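Local atomic coordinates of 2',5'-phosphodiesterase 12 (Homo sapiens, PDB entry 4Z0V), a protein that belongs to the endonuclease/exonuclease/phosphatase family, with a DNase I-like domain, a bound magnesium ion and an N-terminal domain related to the E-set group. Residues A[298-306]-A[328-339]; A[369-377]-A[393-403]. All coordinates share one frame; numbering follows the deposited sequence.

Contact 1. Residues A[298-306]-A[328-339]; sequences RLIQMAVAL and FNSTPSTGMYHF
Phe339 pushes its ring into helix 298-306 as a knob, filling the hole framed by Leu299, Met302, Ala303 and Leu306. Its CG stands trans to the backbone N (chi1 173°), carrying the ring across the gap between two helices whose axes run 27° apart and approach to 9.2 Å. Met302 CG meets the ring edge at Phe339 CD2, 3.8 Å away, while the side chains of Leu306 and Phe339 point at each other from opposite directions, Leu306 CD1 against Phe339 CE2. Met302 folds at chi2 and chi3, so its methyl CE reaches Phe328 CE2 at 3.5 Å while CB rests 3.7 Å from Met336 CG. Gly335, without a side chain, lets Leu299 settle on the first turn of helix 335-342. This half is tight and largely buried, made mainly of apolar side chains.

Towards Arg298 the contact turns polar, with a water at its centre. Asn329 O sits over one face of the guanidinium, 3.0 Å from Arg298 NE but at too poor an angle for a hydrogen bond. Arg298 NE donates to a water in the plane of the group, 2.9 Å away, and that water donates to Ser330 OG at 3.0 Å. Ser330 OG donates to Phe328 O from above the carbonyl plane. The more open side is partly exposed Asn329 and the type I turn Thr331 to Thr334, with Ser333 exposed. Thr334 is the N-cap residue of helix 335-342, its OG1 accepting from Tyr337 N and donating to Thr331 O. The magnesium ion is about 7 Å from the Asn329 side chain.

Arg298 NH2 is held by the carbonyls of Tyr289 and His291, helix 232-238 packs on Ile300 and Val304, and strand 322-327 meets Met302 and Leu306 through Phe324.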
loop_
_atom_site.group_PDB
_atom_site.type_symbol
_atom_site.label_atom_id
_atom_site.label_comp_id
_atom_site.label_asym_id
_atom_site.label_seq_id
_atom_site.Cartn_x
_atom_site.Cartn_y
_atom_site.Cartn_z
ATOM N N ARG A 298 8.532 -7.982 17.738
ATOM C CA ARG A 298 7.350 -8.106 16.887
ATOM C C ARG A 298 6.171 -8.684 17.682
ATOM O O ARG A 298 5.034 -8.250 17.485
ATOM C CB ARG A 298 7.686 -8.940 15.644
ATOM C CG ARG A 298 8.597 -8.136 14.702
ATOM C CD ARG A 298 8.821 -8.888 13.403
ATOM N NE ARG A 298 9.799 -9.973 13.556
ATOM C CZ ARG A 298 11.111 -9.814 13.430
ATOM N NH1 ARG A 298 11.927 -10.860 13.534
ATOM N NH2 ARG A 298 11.620 -8.612 13.199
ATOM N N LEU A 299 6.439 -9.610 18.612
ATOM C CA LEU A 299 5.388 -10.146 19.476
ATOM C C LEU A 299 4.782 -9.035 20.334
ATOM O O LEU A 299 3.549 -8.941 20.455
ATOM C CB LEU A 299 5.958 -11.257 20.373
ATOM C CG LEU A 299 5.832 -12.652 19.772
ATOM C CD1 LEU A 299 6.852 -13.629 20.408
ATOM C CD2 LEU A 299 4.384 -13.186 19.963
ATOM N N ILE A 300 5.642 -8.200 20.929
ATOM C CA ILE A 300 5.143 -7.137 21.813
ATOM C C ILE A 300 4.423 -6.091 20.964
ATOM O O ILE A 300 3.339 -5.644 21.352
ATOM C CB ILE A 300 6.245 -6.549 22.725
ATOM C CG1 ILE A 300 6.658 -7.615 23.794
ATOM C CG2 ILE A 300 5.762 -5.260 23.434
ATOM C CD1 ILE A 300 8.004 -7.466 24.241
ATOM N N GLN A 301 4.972 -5.759 19.784
ATOM C CA GLN A 301 4.288 -4.788 18.903
ATOM C C GLN A 301 2.896 -5.304 18.483
ATOM O O GLN A 301 1.908 -4.549 18.535
ATOM C CB GLN A 301 5.138 -4.465 17.669
ATOM C CG GLN A 301 6.385 -3.693 18.001
ATOM C CD GLN A 301 7.182 -3.247 16.801
ATOM O OE1 GLN A 301 7.238 -3.930 15.763
ATOM N NE2 GLN A 301 7.956 -2.171 16.979
ATOM N N MET A 302 2.810 -6.598 18.134
ATOM C CA MET A 302 1.541 -7.228 17.756
ATOM C C MET A 302 0.554 -7.221 18.940
ATOM O O MET A 302 -0.630 -6.948 18.736
ATOM C CB MET A 302 1.782 -8.660 17.221
ATOM C CG MET A 302 0.499 -9.424 16.826
ATOM S SD MET A 302 -0.569 -8.558 15.632
ATOM C CE MET A 302 0.513 -8.195 14.419
ATOM N N ALA A 303 1.031 -7.476 20.167
ATOM C CA ALA A 303 0.163 -7.464 21.357
ATOM C C ALA A 303 -0.435 -6.048 21.579
ATOM O O ALA A 303 -1.635 -5.925 21.868
ATOM C CB ALA A 303 0.962 -7.899 22.579
ATOM N N VAL A 304 0.385 -4.994 21.373
ATOM C CA VAL A 304 -0.079 -3.589 21.473
ATOM C C VAL A 304 -1.109 -3.351 20.358
ATOM O O VAL A 304 -2.170 -2.752 20.606
ATOM C CB VAL A 304 1.084 -2.567 21.365
ATOM C CG1 VAL A 304 0.560 -1.117 21.287
ATOM C CG2 VAL A 304 2.080 -2.709 22.516
ATOM N N ALA A 305 -0.754 -3.753 19.123
ATOM C CA ALA A 305 -1.635 -3.528 17.959
ATOM C C ALA A 305 -2.993 -4.149 18.184
ATOM O O ALA A 305 -4.003 -3.489 17.967
ATOM C CB ALA A 305 -1.008 -4.094 16.676
ATOM N N LEU A 306 -3.031 -5.417 18.603
ATOM C CA LEU A 306 -4.312 -6.106 18.785
ATOM C C LEU A 306 -5.137 -5.496 19.924
ATOM O O LEU A 306 -6.354 -5.360 19.751
ATOM C CB LEU A 306 -4.118 -7.619 18.981
ATOM C CG LEU A 306 -3.571 -8.385 17.745
ATOM C CD1 LEU A 306 -3.396 -9.894 18.070
ATOM C CD2 LEU A 306 -4.480 -8.206 16.495
ATOM N N PHE A 328 4.630 -7.627 8.250
ATOM C CA PHE A 328 4.841 -7.998 9.637
ATOM C C PHE A 328 6.263 -8.467 9.904
ATOM O O PHE A 328 6.582 -8.753 11.053
ATOM C CB PHE A 328 3.837 -9.087 10.029
ATOM C CG PHE A 328 2.418 -8.571 9.980
ATOM C CD1 PHE A 328 1.680 -8.629 8.802
ATOM C CD2 PHE A 328 1.835 -7.981 11.098
ATOM C CE1 PHE A 328 0.363 -8.134 8.755
ATOM C CE2 PHE A 328 0.542 -7.435 11.023
ATOM C CZ PHE A 328 -0.179 -7.526 9.855
ATOM N N ASN A 329 7.114 -8.546 8.863
ATOM C CA ASN A 329 8.517 -9.020 8.989
ATOM C C ASN A 329 8.587 -10.318 9.828
ATOM O O ASN A 329 9.535 -10.522 10.599
ATOM C CB ASN A 329 9.368 -7.904 9.625
ATOM C CG ASN A 329 9.871 -6.938 8.587
ATOM O OD1 ASN A 329 10.539 -7.344 7.640
ATOM N ND2 ASN A 329 9.655 -5.630 8.783
ATOM N N SER A 330 7.569 -11.190 9.649
ATOM C CA SER A 330 7.433 -12.456 10.389
ATOM C C SER A 330 6.976 -13.541 9.475
ATOM O O SER A 330 5.909 -13.429 8.867
ATOM C CB SER A 330 6.426 -12.329 11.532
ATOM O OG SER A 330 6.597 -11.151 12.300
ATOM N N THR A 331 7.723 -14.646 9.448
ATOM C CA THR A 331 7.302 -15.774 8.623
ATOM C C THR A 331 6.263 -16.637 9.374
ATOM O O THR A 331 6.113 -16.467 10.580
ATOM C CB THR A 331 8.508 -16.621 8.199
ATOM O OG1 THR A 331 9.010 -17.313 9.351
ATOM C CG2 THR A 331 9.581 -15.812 7.457
ATOM N N PRO A 332 5.570 -17.592 8.708
ATOM C CA PRO A 332 4.535 -18.382 9.424
ATOM C C PRO A 332 5.046 -19.315 10.527
ATOM O O PRO A 332 4.235 -19.805 11.313
ATOM C CB PRO A 332 3.872 -19.197 8.305
ATOM C CG PRO A 332 4.154 -18.385 7.035
ATOM C CD PRO A 332 5.543 -17.882 7.255
ATOM N N SER A 333 6.359 -19.523 10.642
ATOM C CA SER A 333 6.877 -20.408 11.693
ATOM C C SER A 333 7.165 -19.648 12.999
ATOM O O SER A 333 7.538 -20.276 13.987
ATOM C CB SER A 333 8.147 -21.112 11.211
ATOM O OG SER A 333 9.134 -20.166 10.844
ATOM N N THR A 334 6.956 -18.315 13.028
ATOM C CA THR A 334 7.313 -17.492 14.185
ATOM C C THR A 334 6.288 -17.498 15.311
ATOM O O THR A 334 5.117 -17.863 15.114
ATOM C CB THR A 334 7.544 -16.045 13.759
ATOM O OG1 THR A 334 6.327 -15.497 13.261
ATOM C CG2 THR A 334 8.650 -15.903 12.715
ATOM N N GLY A 335 6.733 -16.981 16.460
ATOM C CA GLY A 335 5.886 -16.772 17.619
ATOM C C GLY A 335 4.834 -15.734 17.287
ATOM O O GLY A 335 3.684 -15.890 17.657
ATOM N N MET A 336 5.207 -14.668 16.564
ATOM C CA MET A 336 4.219 -13.639 16.239
ATOM C C MET A 336 3.096 -14.239 15.393
ATOM O O MET A 336 1.932 -14.041 15.715
ATOM C CB MET A 336 4.846 -12.412 15.557
ATOM C CG MET A 336 3.851 -11.230 15.447
ATOM S SD MET A 336 3.837 -10.515 13.787
ATOM C CE MET A 336 3.042 -11.852 12.811
ATOM N N TYR A 337 3.426 -15.038 14.377
ATOM C CA TYR A 337 2.383 -15.621 13.537
ATOM C C TYR A 337 1.481 -16.581 14.350
ATOM O O TYR A 337 0.262 -16.572 14.175
ATOM C CB TYR A 337 2.992 -16.337 12.338
ATOM C CG TYR A 337 1.943 -16.792 11.352
ATOM C CD1 TYR A 337 1.403 -15.907 10.415
ATOM C CD2 TYR A 337 1.488 -18.107 11.346
ATOM C CE1 TYR A 337 0.434 -16.327 9.501
ATOM C CE2 TYR A 337 0.540 -18.541 10.422
ATOM C CZ TYR A 337 0.008 -17.647 9.510
ATOM O OH TYR A 337 -0.940 -18.077 8.618
ATOM N N HIS A 338 2.085 -17.451 15.172
ATOM C CA HIS A 338 1.323 -18.395 16.016
ATOM C C HIS A 338 0.322 -17.619 16.932
ATOM O O HIS A 338 -0.858 -17.986 17.057
ATOM C CB HIS A 338 2.321 -19.206 16.861
ATOM C CG HIS A 338 1.668 -20.131 17.838
ATOM N ND1 HIS A 338 1.427 -21.458 17.525
ATOM C CD2 HIS A 338 1.193 -19.878 19.081
ATOM C CE1 HIS A 338 0.833 -21.973 18.595
ATOM N NE2 HIS A 338 0.660 -21.055 19.551
ATOM N N PHE A 339 0.798 -16.558 17.548
ATOM C CA PHE A 339 0.010 -15.709 18.437
ATOM C C PHE A 339 -1.220 -15.149 17.686
ATOM O O PHE A 339 -2.338 -15.268 18.169
ATOM C CB PHE A 339 0.887 -14.581 19.009
ATOM C CG PHE A 339 0.144 -13.531 19.822
ATOM C CD1 PHE A 339 -0.620 -13.892 20.929
ATOM C CD2 PHE A 339 0.202 -12.186 19.469
ATOM C CE1 PHE A 339 -1.291 -12.921 21.683
ATOM C CE2 PHE A 339 -0.474 -11.217 20.217
ATOM C CZ PHE A 339 -1.225 -11.591 21.316
HETATM O O HOH W 1 8.496 -12.538 14.185
#

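Contact 2. Residues A[369-377]-A[393-403]; sequences FKLKSACGE and YIFIDLNALEV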
loop_
_atom_site.group_PDB
_atom_site.type_symbol
_atom_site.label_atom_id
_atom_site.label_comp_id
_atom_site.label_asym_id
_atom_site.label_seq_id
_atom_site.Cartn_x
_atom_site.Cartn_y
_atom_site.Cartn_z
ATOM N N PHE A 369 -9.266 -12.320 19.064
ATOM C CA PHE A 369 -9.649 -12.159 17.667
ATOM C C PHE A 369 -9.573 -13.496 16.956
ATOM O O PHE A 369 -8.690 -14.293 17.275
ATOM C CB PHE A 369 -8.668 -11.197 16.966
ATOM C CG PHE A 369 -8.863 -9.747 17.324
ATOM C CD1 PHE A 369 -9.859 -8.991 16.714
ATOM C CD2 PHE A 369 -8.052 -9.136 18.271
ATOM C CE1 PHE A 369 -10.005 -7.628 17.010
ATOM C CE2 PHE A 369 -8.186 -7.777 18.556
ATOM C CZ PHE A 369 -9.161 -7.035 17.920
ATOM N N LYS A 370 -10.434 -13.728 15.965
ATOM C CA LYS A 370 -10.336 -14.944 15.140
ATOM C C LYS A 370 -9.884 -14.466 13.781
ATOM O O LYS A 370 -10.695 -13.940 13.011
ATOM C CB LYS A 370 -11.657 -15.725 15.096
ATOM C CG LYS A 370 -12.215 -16.049 16.484
ATOM C CD LYS A 370 -11.229 -16.829 17.376
ATOM C CE LYS A 370 -11.624 -16.741 18.837
ATOM N NZ LYS A 370 -10.560 -17.295 19.716
ATOM N N LEU A 371 -8.559 -14.564 13.538
ATOM C CA LEU A 371 -7.902 -14.018 12.351
ATOM C C LEU A 371 -7.332 -15.078 11.487
ATOM O O LEU A 371 -6.715 -16.019 11.965
ATOM C CB LEU A 371 -6.788 -13.028 12.737
ATOM C CG LEU A 371 -7.224 -11.811 13.573
ATOM C CD1 LEU A 371 -6.019 -11.114 14.179
ATOM C CD2 LEU A 371 -8.060 -10.844 12.761
ATOM N N LYS A 372 -7.565 -14.934 10.204
ATOM C CA LYS A 372 -7.066 -15.869 9.210
ATOM C C LYS A 372 -6.222 -15.084 8.239
ATOM O O LYS A 372 -6.599 -13.961 7.896
ATOM C CB LYS A 372 -8.259 -16.524 8.484
ATOM C CG LYS A 372 -7.893 -17.430 7.311
ATOM C CD LYS A 372 -9.129 -17.841 6.511
ATOM C CE LYS A 372 -8.722 -18.610 5.271
ATOM N NZ LYS A 372 -9.892 -19.008 4.448
ATOM N N SER A 373 -5.095 -15.648 7.807
ATOM C CA SER A 373 -4.302 -15.020 6.742
ATOM C C SER A 373 -5.094 -15.241 5.443
ATOM O O SER A 373 -5.226 -16.381 4.965
ATOM C CB SER A 373 -2.909 -15.647 6.669
ATOM O OG SER A 373 -2.257 -15.103 5.534
ATOM N N ALA A 374 -5.691 -14.180 4.902
ATOM C CA ALA A 374 -6.529 -14.304 3.702
ATOM C C ALA A 374 -5.788 -14.923 2.513
ATOM O O ALA A 374 -6.374 -15.741 1.802
ATOM C CB ALA A 374 -7.101 -12.935 3.315
ATOM N N CYS A 375 -4.513 -14.567 2.289
ATOM C CA CYS A 375 -3.782 -15.139 1.153
ATOM C C CYS A 375 -2.955 -16.362 1.545
ATOM O O CYS A 375 -2.105 -16.807 0.769
ATOM C CB CYS A 375 -2.925 -14.076 0.482
ATOM S SG CYS A 375 -3.881 -12.656 -0.075
ATOM N N GLY A 376 -3.225 -16.895 2.733
ATOM C CA GLY A 376 -2.586 -18.089 3.235
ATOM C C GLY A 376 -1.139 -17.880 3.581
ATOM O O GLY A 376 -0.772 -16.865 4.176
ATOM N N GLU A 377 -0.303 -18.846 3.202
ATOM C CA GLU A 377 1.112 -18.802 3.533
ATOM C C GLU A 377 1.917 -19.051 2.268
ATOM O O GLU A 377 2.401 -20.157 2.057
ATOM C CB GLU A 377 1.443 -19.813 4.651
ATOM C CG GLU A 377 0.678 -19.561 5.947
ATOM C CD GLU A 377 0.663 -20.687 6.962
ATOM O OE1 GLU A 377 1.432 -21.659 6.793
ATOM O OE2 GLU A 377 -0.093 -20.577 7.955
ATOM N N TYR A 393 0.976 -10.105 5.249
ATOM C CA TYR A 393 -0.301 -10.799 5.424
ATOM C C TYR A 393 -1.481 -9.862 5.332
ATOM O O TYR A 393 -1.355 -8.673 5.631
ATOM C CB TYR A 393 -0.361 -11.503 6.789
ATOM C CG TYR A 393 0.789 -12.453 7.057
ATOM C CD1 TYR A 393 0.738 -13.777 6.629
ATOM C CD2 TYR A 393 1.929 -12.025 7.730
ATOM C CE1 TYR A 393 1.818 -14.643 6.827
ATOM C CE2 TYR A 393 3.020 -12.873 7.921
ATOM C CZ TYR A 393 2.949 -14.189 7.487
ATOM O OH TYR A 393 4.033 -15.017 7.663
ATOM N N ILE A 394 -2.639 -10.406 4.938
ATOM C CA ILE A 394 -3.921 -9.709 5.032
ATOM C C ILE A 394 -4.683 -10.530 6.067
ATOM O O ILE A 394 -5.140 -11.612 5.723
ATOM C CB ILE A 394 -4.682 -9.562 3.703
ATOM C CG1 ILE A 394 -3.888 -8.662 2.706
ATOM C CG2 ILE A 394 -6.105 -8.986 3.955
ATOM C CD1 ILE A 394 -4.390 -8.792 1.218
ATOM N N PHE A 395 -4.731 -10.088 7.310
ATOM C CA PHE A 395 -5.435 -10.849 8.351
ATOM C C PHE A 395 -6.880 -10.412 8.386
ATOM O O PHE A 395 -7.165 -9.201 8.460
ATOM C CB PHE A 395 -4.785 -10.670 9.717
ATOM C CG PHE A 395 -3.427 -11.323 9.857
ATOM C CD1 PHE A 395 -3.289 -12.710 9.783
ATOM C CD2 PHE A 395 -2.298 -10.560 10.129
ATOM C CE1 PHE A 395 -2.031 -13.311 9.907
ATOM C CE2 PHE A 395 -1.045 -11.170 10.297
ATOM C CZ PHE A 395 -0.925 -12.540 10.202
ATOM N N ILE A 396 -7.807 -11.393 8.326
ATOM C CA ILE A 396 -9.234 -11.038 8.285
ATOM C C ILE A 396 -9.986 -11.595 9.468
ATOM O O ILE A 396 -9.699 -12.684 9.932
ATOM C CB ILE A 396 -9.918 -11.461 6.972
ATOM C CG1 ILE A 396 -9.929 -13.006 6.795
ATOM C CG2 ILE A 396 -9.274 -10.750 5.755
ATOM C CD1 ILE A 396 -10.871 -13.529 5.753
ATOM N N ASP A 397 -10.948 -10.825 9.941
ATOM C CA ASP A 397 -11.837 -11.204 11.038
ATOM C C ASP A 397 -12.810 -12.271 10.549
ATOM O O ASP A 397 -13.745 -11.962 9.802
ATOM C CB ASP A 397 -12.605 -9.950 11.479
ATOM C CG ASP A 397 -13.485 -10.110 12.690
ATOM O OD1 ASP A 397 -13.671 -11.270 13.148
ATOM O OD2 ASP A 397 -13.977 -9.081 13.195
ATOM N N LEU A 398 -12.615 -13.523 10.984
ATOM C CA LEU A 398 -13.496 -14.627 10.592
ATOM C C LEU A 398 -14.937 -14.476 11.098
ATOM O O LEU A 398 -15.824 -15.153 10.583
ATOM C CB LEU A 398 -12.947 -15.965 11.089
ATOM C CG LEU A 398 -11.710 -16.460 10.355
ATOM C CD1 LEU A 398 -11.047 -17.570 11.131
ATOM C CD2 LEU A 398 -12.023 -16.816 8.888
ATOM N N ASN A 399 -15.189 -13.593 12.075
ATOM C CA ASN A 399 -16.588 -13.381 12.520
ATOM C C ASN A 399 -17.469 -12.771 11.428
ATOM O O ASN A 399 -18.681 -12.970 11.440
ATOM C CB ASN A 399 -16.642 -12.424 13.712
ATOM C CG ASN A 399 -16.077 -12.961 14.996
ATOM O OD1 ASN A 399 -16.018 -14.159 15.217
ATOM N ND2 ASN A 399 -15.709 -12.066 15.910
ATOM N N ALA A 400 -16.877 -11.984 10.522
ATOM C CA ALA A 400 -17.650 -11.221 9.549
ATOM C C ALA A 400 -17.185 -11.343 8.114
ATOM O O ALA A 400 -17.892 -10.878 7.214
ATOM C CB ALA A 400 -17.606 -9.753 9.940
ATOM N N LEU A 401 -15.996 -11.901 7.886
ATOM C CA LEU A 401 -15.456 -11.949 6.536
ATOM C C LEU A 401 -15.002 -13.313 6.156
ATOM O O LEU A 401 -14.552 -14.083 7.019
ATOM C CB LEU A 401 -14.261 -10.980 6.441
ATOM C CG LEU A 401 -14.575 -9.491 6.654
ATOM C CD1 LEU A 401 -13.313 -8.764 7.043
ATOM C CD2 LEU A 401 -15.197 -8.859 5.386
ATOM N N GLU A 402 -15.074 -13.601 4.856
ATOM C CA GLU A 402 -14.588 -14.854 4.278
ATOM C C GLU A 402 -13.830 -14.556 2.995
ATOM O O GLU A 402 -14.031 -13.496 2.403
ATOM C CB GLU A 402 -15.746 -15.849 4.035
ATOM C CG GLU A 402 -16.775 -15.392 3.020
ATOM C CD GLU A 402 -18.000 -16.277 2.893
ATOM O OE1 GLU A 402 -18.718 -16.137 1.876
ATOM O OE2 GLU A 402 -18.266 -17.078 3.819
ATOM N N VAL A 403 -12.968 -15.480 2.560
ATOM C CA VAL A 403 -12.203 -15.284 1.346
ATOM C C VAL A 403 -13.014 -15.785 0.159
ATOM O O VAL A 403 -13.374 -16.967 0.092
ATOM C CB VAL A 403 -10.797 -15.935 1.419
ATOM C CG1 VAL A 403 -9.959 -15.556 0.183
ATOM C CG2 VAL A 403 -10.062 -15.491 2.687
HETATM O O HOH W 2 -12.323 -11.695 15.484
HETATM O O HOH W 3 -12.437 -17.847 4.539
HETATM O O HOH W 4 -2.473 -13.092 3.710
#
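Strand 371-373 runs antiparallel to strand 393-397, their short axes at 147°, with Lys372 and Ile396 as the hydrogen-bonded pair: Lys372 N to Ile396 O is 3.1 Å and Ile396 N to Lys372 O is 2.9 Å. The pairing continues past both ends of the short strand, where Leu398 N donates to Lys370 O (2.8 Å) and Ala374 N to Ile394 O (2.8 Å).

Leu371, Ser373 and Phe395 turn to one face, where Tyr337 and Val340 of helix 335-342 cover them. Ala374, Ile394 and Ile396 lie on the other, against Leu433, Cys435 and Leu437 of strand 433-439. This is the layered architecture of the DNase I-like fold, two sheets face to face with helices outside, and the small Ala374 belongs between the sheets: its CB lies 3.9 Å from Ile396 CG2 and also touches Val403 CG2, on a strand of the second sheet.

Lys372, on the same face as Ile396, runs along the exposed border. Its chain is fully extended, with CG trans to the backbone N (chi1 174°), crossing Leu398 at about a right angle with Lys372 CB 3.8 Å from Leu398 CD2. At the far end NZ passes Val403 CG2 and shares a water with Val403 N.

Ser373 OG donates to Gly376 O, in the carbonyl plane and on a lone pair, across the type I turn that Gly376 N to Ser373 O closes; Ser373 OG also lies in the plane of the Tyr393 ring, 3.5 Å from Tyr393 CD1. A second water donates to this hydroxyl and takes the N-H groups of Cys375 and Ile394. Asp397 OD1 makes an Asx turn with Asn399 N, met from above the carboxylate plane, and receives a water shared with Lys370 N.

Going from the N terminus, contact 1 comes first: helix 295-316 packs on residues 328-339 and closes a loop holding the rest of that helix and strand 322-327. Contact 2 follows, closing the shorter excursion through strand 382-384 and the start of strand 387-397. The two loops lie in series, neither nesting nor crossing, with centres about 15 Å apart. They meet directly: Tyr393 OH probably bonds to Ser330 O, and Glu377 OE2 to Tyr337 OH, though weakly. Phe328 also sets its ring edge-to-face with Phe395. Contact 1 joins helix 295-316 to helix 335-342 and the loop leaving strand 322-327; contact 2 joins strand 371-373 to strand 387-397 and, through Val403, to strand 401-406 of the other sheet.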